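Local coordinates for protein fatty acid CoA ligase (Marinactinospora thermotolerans, PDB 6SQ8) that belongs to the ANL superfamily of AMP-binding enzymes and holds adenosine monophosphate next to a second bound ligand, at residues A172-S175 with T176-S179; Y297-Q300 with E301-F304; A307-P310 with D311-A314; V351-P354 with M355-S358. All coordinates share one frame; numbering follows the deposited sequence.

Contact 1: residues A172-S175 with T176-S179; sequences AHSS and TAMS
CD2 of H173, near the end of strand 170-174, lies 4.0 Å from CB of A177 in the helix that follows, the methyl meeting the imidazole at the edge, close to its plane. M178 comes to the same ring obliquely: its chain, bent at chi2 and chi3, brings SD to 5.1 Å from the H173 ring centroid, 34° off the normal, a sulfur-aromatic approach. At S174 the strand gives way to the helix. The hydroxyl is turned in between backbone N and carbonyl carbon (chi1 84°), and OG accepts from A177 N at 2.8 Å along a nearly straight N-H, 162°. Its carbonyl takes the first i to i+4 bond, from M178 N to S174 O at 3.1 Å. S175 repeats the pattern one residue on, S179 N donating to S175 O, while its side chain leads away, OG bonding weakly to A3 O, though CB still touches T176 N; S179 OG itself is bonded to R9. With the H173 side chain about 4 Å from bound EQ2, this strand-to-helix corner stands beside the ligand pocket, and the S174 hydroxyl is a serine N-cap opening helix 175-189.

Contact 2: residues Y297-Q300 with E301-F304; sequences YGTQ and EAAF. With EQ2 (1-ethanoyl-9~{H}-pyrido[3,4-b]indole-3-carboxylic acid), chain F; AMP (adenosine monophosphate), chain G.
T299 and A303 pair across the turn of the beta hairpin made by strands 293-299 and 303-308, within the AMP-binding domain. Among the backbone bonds, T299 N gives to A303 O at 3.2 Å, and the return bond from A303 N to T299 O is weak, its N-H...O angle being 121°. Next along, G298, which has no side chain, and F304 form a non-hydrogen-bonded antiparallel pair, with CA of G298 4.4 Å from CA of F304.

One side-chain bond reinforces the turn. T299 OG1, lodged between N and carbonyl carbon (chi1 83°), accepts from A302 N at 2.9 Å. The E301 chain, bent at chi2, folds its carboxylate back beside T299 and Q300, with OE2 bonded to the hydroxyl of Y360.

The remaining interactions are with ligands. Y297 has N7 of AMP in the plane of its ring, at the edge, while its OH is bonded to D380, which also binds AMP. CG2 of T299 packs on the ribose side, 3.9 Å from AMP C5'. On the EQ2 side, CB of A303 lies 3.4 Å from C11 of EQ2, and the F304 ring turns one face to the ligand, with C12 of EQ2 4.0 Å above its centre. The backbone also meets the phosphate: Q300 N donates to AMP O1P at 2.9 Å, N-H...O 137°.

Contact 3: residues A307-P310 with D311-A314; sequences ALTP and DDHA
The carbonyl oxygen of T309 is gripped twice by H313, by the ring ND1 at 2.9 Å and by the backbone N at 3.1 Å. The two donors arrive from opposite faces of the carbonyl plane, ND1 standing well above it although the oxygen lies almost in the plane of the imidazole. Round this pair of hydrogen bonds the chain leaving strand 303-308 enters the short 3-10 segment 312-313 in the manner of a capping box. T309 OG1 accepts from D312 N at 2.9 Å, and in return T309 N gives to D312 OD2 at 2.8 Å, nearly straight at 171° but on the anti side of the carboxylate and out of its plane. The carboxylate comes back over T309 with CG of D312 beside its own backbone N (chi1 -66°). Its other oxygen, OD1, has a weak bond to H389.

Bonds at both ring nitrogens fix the rotation of H313: NE2 is paired with the hydroxyl of Y272, so each nitrogen is satisfied. L308 adds the apolar part. Its CD1 packs against CB of D312 at 3.4 Å, and its CD2 sits over one imidazole face in a CH-pi contact, 3.8 Å from the H313 ring centroid and offset toward the rim.

Contact 4: residues V351-P354 with M355-S358; sequences VRSP and MTMS
V351 and T356 meet through their methyls, CG1 of the valine lying 4.0 Å from CG2 of the threonine, and the two side chains slide past each other in opposite directions. T356 closes a type I beta turn that starts at S353, just after strand 347-352. The threonine places its two branches on different duties: with chi1 at 63°, OG1 is tucked between the backbone N and the carbonyl carbon, while CG2 stands beside the backbone N and reaches across the turn to within 3.6 Å of S353 OG. OG of S353 accepts from M355 N at 2.9 Å with an N-H...O angle of 156°, the side-chain closure of an ST turn laid over the beta turn. The backbone closure, T356 N to S353 O at 3.3 Å, is straight but long and counts as weak.

M355 carries its CB past the same hydroxyl, 3.5 Å from S353 OG, then extends through chi2 and bends at chi3. Its buried side chain packs on A180, C181 and A184 of helix 175-189 and on A303 and F304, two residues of the EQ2 pocket. A water bridges the turn's ends, accepting from S353 N at 3.0 Å and bonded to T356 OG1 at 2.8 Å.

With the backbone bond weak, the S353 hydroxyl and the water bridge probably contribute much of the polar closure of this turn, which would make its shape depend on the two hydroxyl side chains at its ends.

How the contacts relate
Contacts 1 to 4 follow one another along the chain, all within the AMP-binding domain. Contacts 1, 2 and 4 cluster: the centre of contact 4 is about 9 Å from those of contacts 1 and 2, which are about 12 Å apart. The 355-358 segment runs between the other two, S358 N probably bonding A172 O and M357 N probably bonding E301 O, while H173 packs on the 297-304 hairpin. Contact 3 shares strand 303-308 with contact 2 but sits at its far end, about 19 Å between centres. The strand 303-308 therefore links the ligand-lined turn of contact 2 to the turn into the 3-10 segment 312-313, and contacts 1 and 4 back the hairpin.

Contact 1: residues A172-S175 with T176-S179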
# COMPACT_ATOMS: atom_id res chain seq x y z
N ALA A 172 12.59 -7.90 -0.09
CA ALA A 172 12.93 -8.45 1.22
C ALA A 172 13.08 -7.31 2.22
O ALA A 172 13.93 -6.43 2.03
CB ALA A 172 14.21 -9.24 1.13
N HIS A 173 12.29 -7.36 3.29
CA HIS A 173 12.34 -6.39 4.37
C HIS A 173 12.89 -7.04 5.64
O HIS A 173 12.44 -8.12 6.07
CB HIS A 173 10.96 -5.77 4.62
CG HIS A 173 10.74 -4.50 3.88
ND1 HIS A 173 9.90 -4.41 2.78
CD2 HIS A 173 11.31 -3.28 4.03
CE1 HIS A 173 9.94 -3.18 2.31
NE2 HIS A 173 10.80 -2.46 3.06
N SER A 174 13.84 -6.35 6.27
CA SER A 174 14.50 -6.84 7.46
C SER A 174 13.55 -6.72 8.65
O SER A 174 12.61 -5.93 8.65
CB SER A 174 15.78 -6.09 7.71
OG SER A 174 15.54 -4.87 8.42
N SER A 175 13.83 -7.51 9.69
CA SER A 175 13.14 -7.39 10.96
C SER A 175 13.37 -6.00 11.55
O SER A 175 12.51 -5.48 12.25
CB SER A 175 13.54 -8.48 11.91
OG SER A 175 13.10 -9.75 11.46
N THR A 176 14.55 -5.42 11.28
CA THR A 176 14.88 -4.09 11.79
C THR A 176 14.00 -3.04 11.12
O THR A 176 13.51 -2.13 11.78
CB THR A 176 16.33 -3.69 11.51
OG1 THR A 176 17.17 -4.73 11.99
CG2 THR A 176 16.71 -2.38 12.16
N ALA A 177 13.87 -3.16 9.80
CA ALA A 177 13.08 -2.25 9.00
C ALA A 177 11.61 -2.26 9.47
O ALA A 177 11.01 -1.20 9.61
CB ALA A 177 13.22 -2.63 7.54
N MET A 178 11.06 -3.45 9.75
CA MET A 178 9.66 -3.58 10.18
C MET A 178 9.48 -2.98 11.58
O MET A 178 8.42 -2.44 11.88
CB MET A 178 9.18 -5.03 10.19
CG MET A 178 8.96 -5.61 8.80
SD MET A 178 8.19 -4.43 7.64
CE MET A 178 7.05 -5.54 6.82
N SER A 179 10.52 -3.09 12.42
CA SER A 179 10.50 -2.45 13.73
C SER A 179 10.47 -0.92 13.56
O SER A 179 9.74 -0.24 14.29
CB SER A 179 11.67 -2.88 14.58
OG SER A 179 11.49 -2.45 15.93

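Contact 2: residues Y297-Q300 with E301-F304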
# COMPACT_ATOMS: atom_id res chain seq x y z
N TYR A 297 2.45 8.16 1.90
CA TYR A 297 3.17 7.80 0.70
C TYR A 297 4.27 6.81 1.08
O TYR A 297 5.05 7.05 2.00
CB TYR A 297 3.73 9.06 0.03
CG TYR A 297 4.87 8.87 -0.95
CD1 TYR A 297 4.76 7.98 -2.01
CD2 TYR A 297 6.04 9.61 -0.84
CE1 TYR A 297 5.79 7.83 -2.94
CE2 TYR A 297 7.07 9.48 -1.75
CZ TYR A 297 6.94 8.58 -2.81
OH TYR A 297 7.95 8.45 -3.71
N GLY A 298 4.32 5.71 0.36
CA GLY A 298 5.39 4.74 0.42
C GLY A 298 5.49 3.97 -0.87
O GLY A 298 4.73 4.21 -1.80
N THR A 299 6.48 3.07 -0.94
CA THR A 299 6.64 2.12 -2.04
C THR A 299 6.95 0.77 -1.41
O THR A 299 7.23 0.68 -0.23
CB THR A 299 7.71 2.58 -3.03
OG1 THR A 299 9.00 2.20 -2.56
CG2 THR A 299 7.69 4.07 -3.29
N GLN A 300 6.88 -0.28 -2.22
CA GLN A 300 7.17 -1.64 -1.78
C GLN A 300 8.63 -1.69 -1.32
O GLN A 300 8.93 -2.28 -0.29
CB GLN A 300 6.90 -2.66 -2.88
CG GLN A 300 5.43 -3.02 -3.03
CD GLN A 300 5.05 -4.28 -2.29
OE1 GLN A 300 5.30 -4.47 -1.07
NE2 GLN A 300 4.45 -5.17 -3.05
N GLU A 301 9.51 -1.02 -2.08
CA GLU A 301 10.92 -1.01 -1.78
C GLU A 301 11.22 -0.09 -0.58
O GLU A 301 12.07 -0.41 0.23
CB GLU A 301 11.70 -0.56 -3.02
CG GLU A 301 11.64 -1.54 -4.18
CD GLU A 301 10.47 -1.33 -5.14
OE1 GLU A 301 9.47 -0.74 -4.71
OE2 GLU A 301 10.57 -1.75 -6.31
N ALA A 302 10.51 1.03 -0.43
CA ALA A 302 10.88 2.06 0.52
C ALA A 302 10.18 1.90 1.87
O ALA A 302 10.61 2.51 2.85
CB ALA A 302 10.55 3.41 -0.06
N ALA A 303 9.08 1.15 1.89
CA ALA A 303 8.08 1.27 2.94
C ALA A 303 7.64 2.75 3.08
O ALA A 303 7.59 3.47 2.08
CB ALA A 303 8.65 0.71 4.23
N PHE A 304 7.31 3.19 4.31
CA PHE A 304 6.80 4.52 4.58
C PHE A 304 7.84 5.60 4.22
O PHE A 304 9.00 5.48 4.61
CB PHE A 304 6.47 4.66 6.07
CG PHE A 304 5.30 3.84 6.55
CD1 PHE A 304 4.04 3.99 5.98
CD2 PHE A 304 5.43 2.97 7.61
CE1 PHE A 304 2.96 3.25 6.42
CE2 PHE A 304 4.34 2.25 8.07
CZ PHE A 304 3.11 2.39 7.48
C1 EQ2 F . 2.28 4.08 3.33
C2 EQ2 F . 1.84 3.61 1.99
O1 EQ2 F . 0.88 4.14 1.46
C3 EQ2 F . 2.54 2.44 1.34
N1 EQ2 F . 2.34 2.28 0.03
C4 EQ2 F . 2.91 1.25 -0.62
C5 EQ2 F . 2.61 1.11 -2.09
O2 EQ2 F . 1.91 1.98 -2.65
O3 EQ2 F . 3.07 0.08 -2.63
C6 EQ2 F . 3.71 0.32 0.03
C7 EQ2 F . 3.93 0.45 1.38
C8 EQ2 F . 4.69 -0.28 2.36
C9 EQ2 F . 5.49 -1.42 2.33
C10 EQ2 F . 6.09 -1.85 3.50
C11 EQ2 F . 5.90 -1.16 4.70
C12 EQ2 F . 5.13 -0.03 4.76
C13 EQ2 F . 4.52 0.40 3.58
N2 EQ2 F . 3.70 1.49 3.38
C14 EQ2 F . 3.34 1.54 2.06
P AMP G . 4.51 0.05 -5.70
O1P AMP G . 4.92 -0.24 -4.29
O2P AMP G . 5.67 0.07 -6.71
O3P AMP G . 3.33 -0.80 -6.11
O5' AMP G . 3.92 1.58 -5.60
C5' AMP G . 4.68 2.79 -5.42
C4' AMP G . 4.15 3.95 -6.25
O4' AMP G . 2.78 4.25 -5.98
C3' AMP G . 4.86 5.23 -5.94
O3' AMP G . 5.92 5.29 -6.86
C2' AMP G . 3.86 6.37 -6.11
O2' AMP G . 3.84 7.06 -7.39
C1' AMP G . 2.53 5.66 -5.90
N9 AMP G . 1.98 6.06 -4.58
C8 AMP G . 1.91 5.33 -3.45
N7 AMP G . 1.35 6.05 -2.45
C5 AMP G . 1.05 7.27 -2.95
C6 AMP G . 0.45 8.53 -2.44
N6 AMP G . 0.02 8.64 -1.18
N1 AMP G . 0.33 9.56 -3.30
C2 AMP G . 0.76 9.46 -4.59
N3 AMP G . 1.33 8.36 -5.13
C4 AMP G . 1.48 7.27 -4.36

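Contact 3: residues A307-P310 with D311-A314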
# COMPACT_ATOMS: atom_id res chain seq x y z
N ALA A 307 4.02 11.69 4.98
CA ALA A 307 2.63 11.82 5.32
C ALA A 307 2.19 13.29 5.25
O ALA A 307 2.97 14.19 5.46
CB ALA A 307 2.36 11.22 6.68
N LEU A 308 0.92 13.48 4.92
CA LEU A 308 0.25 14.76 4.85
C LEU A 308 -0.77 14.78 5.99
O LEU A 308 -1.68 13.95 6.00
CB LEU A 308 -0.40 14.89 3.47
CG LEU A 308 -0.90 16.28 3.09
CD1 LEU A 308 0.23 17.23 2.77
CD2 LEU A 308 -1.83 16.20 1.89
N THR A 309 -0.60 15.72 6.93
CA THR A 309 -1.38 15.76 8.17
C THR A 309 -2.76 16.37 7.91
O THR A 309 -3.01 16.96 6.86
CB THR A 309 -0.69 16.61 9.25
OG1 THR A 309 -0.80 18.00 8.88
CG2 THR A 309 0.75 16.20 9.48
N PRO A 310 -3.71 16.24 8.85
CA PRO A 310 -5.01 16.90 8.70
C PRO A 310 -4.91 18.43 8.59
O PRO A 310 -5.70 19.04 7.90
CB PRO A 310 -5.78 16.48 9.95
CG PRO A 310 -5.08 15.20 10.40
CD PRO A 310 -3.62 15.40 10.06
N ASP A 311 -3.93 19.03 9.25
CA ASP A 311 -3.75 20.49 9.17
C ASP A 311 -3.13 20.85 7.82
O ASP A 311 -3.45 21.91 7.28
CB ASP A 311 -2.89 21.06 10.30
CG ASP A 311 -3.49 20.99 11.69
OD1 ASP A 311 -4.70 20.71 11.82
OD2 ASP A 311 -2.71 21.23 12.63
N ASP A 312 -2.26 19.99 7.27
CA ASP A 312 -1.71 20.18 5.92
C ASP A 312 -2.84 20.20 4.89
O ASP A 312 -2.76 20.94 3.92
CB ASP A 312 -0.71 19.07 5.53
CG ASP A 312 0.58 19.01 6.33
OD1 ASP A 312 1.05 20.07 6.76
OD2 ASP A 312 1.13 17.88 6.47
N HIS A 313 -3.89 19.38 5.09
CA HIS A 313 -5.03 19.24 4.17
C HIS A 313 -5.91 20.50 4.13
O HIS A 313 -6.85 20.59 3.34
CB HIS A 313 -5.91 18.05 4.58
CG HIS A 313 -5.50 16.72 4.06
ND1 HIS A 313 -4.54 15.95 4.67
CD2 HIS A 313 -5.95 16.00 3.01
CE1 HIS A 313 -4.41 14.82 4.01
NE2 HIS A 313 -5.25 14.83 2.99
N ALA A 314 -5.65 21.46 5.03
CA ALA A 314 -6.41 22.68 5.12
C ALA A 314 -5.70 23.81 4.36
O ALA A 314 -6.07 24.95 4.51
CB ALA A 314 -6.63 23.03 6.57

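Contact 4: residues V351-P354 with M355-S358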
# COMPACT_ATOMS: atom_id res chain seq x y z
N VAL A 351 15.62 7.95 -1.58
CA VAL A 351 15.26 7.81 -0.20
C VAL A 351 16.34 6.99 0.51
O VAL A 351 16.85 6.03 -0.04
CB VAL A 351 13.86 7.18 -0.11
CG1 VAL A 351 13.61 6.47 1.21
CG2 VAL A 351 12.77 8.20 -0.38
N ARG A 352 16.70 7.41 1.73
CA ARG A 352 17.54 6.67 2.66
C ARG A 352 16.82 6.68 4.01
O ARG A 352 16.49 7.74 4.53
CB ARG A 352 18.95 7.28 2.72
CG ARG A 352 19.89 6.69 3.78
CD ARG A 352 21.37 6.99 3.58
NE ARG A 352 21.75 8.39 3.78
CZ ARG A 352 23.00 8.88 3.74
NH1 ARG A 352 24.02 8.13 3.35
NH2 ARG A 352 23.22 10.14 4.10
N SER A 353 16.55 5.49 4.56
CA SER A 353 15.83 5.37 5.83
C SER A 353 16.03 3.98 6.43
O SER A 353 16.32 3.03 5.71
CB SER A 353 14.35 5.66 5.66
OG SER A 353 13.61 4.47 5.42
N PRO A 354 15.81 3.83 7.75
CA PRO A 354 15.80 2.52 8.40
C PRO A 354 14.68 1.58 7.96
O PRO A 354 14.64 0.45 8.42
CB PRO A 354 15.59 2.84 9.89
CG PRO A 354 14.91 4.17 9.90
CD PRO A 354 15.52 4.91 8.72
N MET A 355 13.76 2.05 7.10
CA MET A 355 12.60 1.27 6.70
C MET A 355 12.79 0.68 5.31
O MET A 355 11.99 -0.14 4.89
CB MET A 355 11.33 2.13 6.73
CG MET A 355 10.87 2.42 8.14
SD MET A 355 9.45 3.51 8.21
CE MET A 355 10.22 5.07 7.75
N THR A 356 13.86 1.05 4.60
CA THR A 356 14.03 0.59 3.22
C THR A 356 14.39 -0.89 3.19
O THR A 356 14.97 -1.43 4.14
CB THR A 356 15.10 1.37 2.46
OG1 THR A 356 16.36 1.17 3.09
CG2 THR A 356 14.76 2.84 2.40
N MET A 357 14.03 -1.51 2.05
CA MET A 357 14.26 -2.91 1.76
C MET A 357 15.74 -3.25 1.97
O MET A 357 16.58 -2.38 1.91
CB MET A 357 13.85 -3.24 0.31
CG MET A 357 14.84 -2.75 -0.72
SD MET A 357 14.53 -3.14 -2.46
CE MET A 357 13.49 -4.59 -2.29
N SER A 358 16.02 -4.53 2.21
CA SER A 358 17.38 -5.07 2.18
C SER A 358 17.82 -5.26 0.73
O SER A 358 18.97 -5.09 0.40
CB SER A 358 17.47 -6.36 2.93
OG SER A 358 17.13 -6.17 4.30
O HOH W 1 18.13 3.32 3.16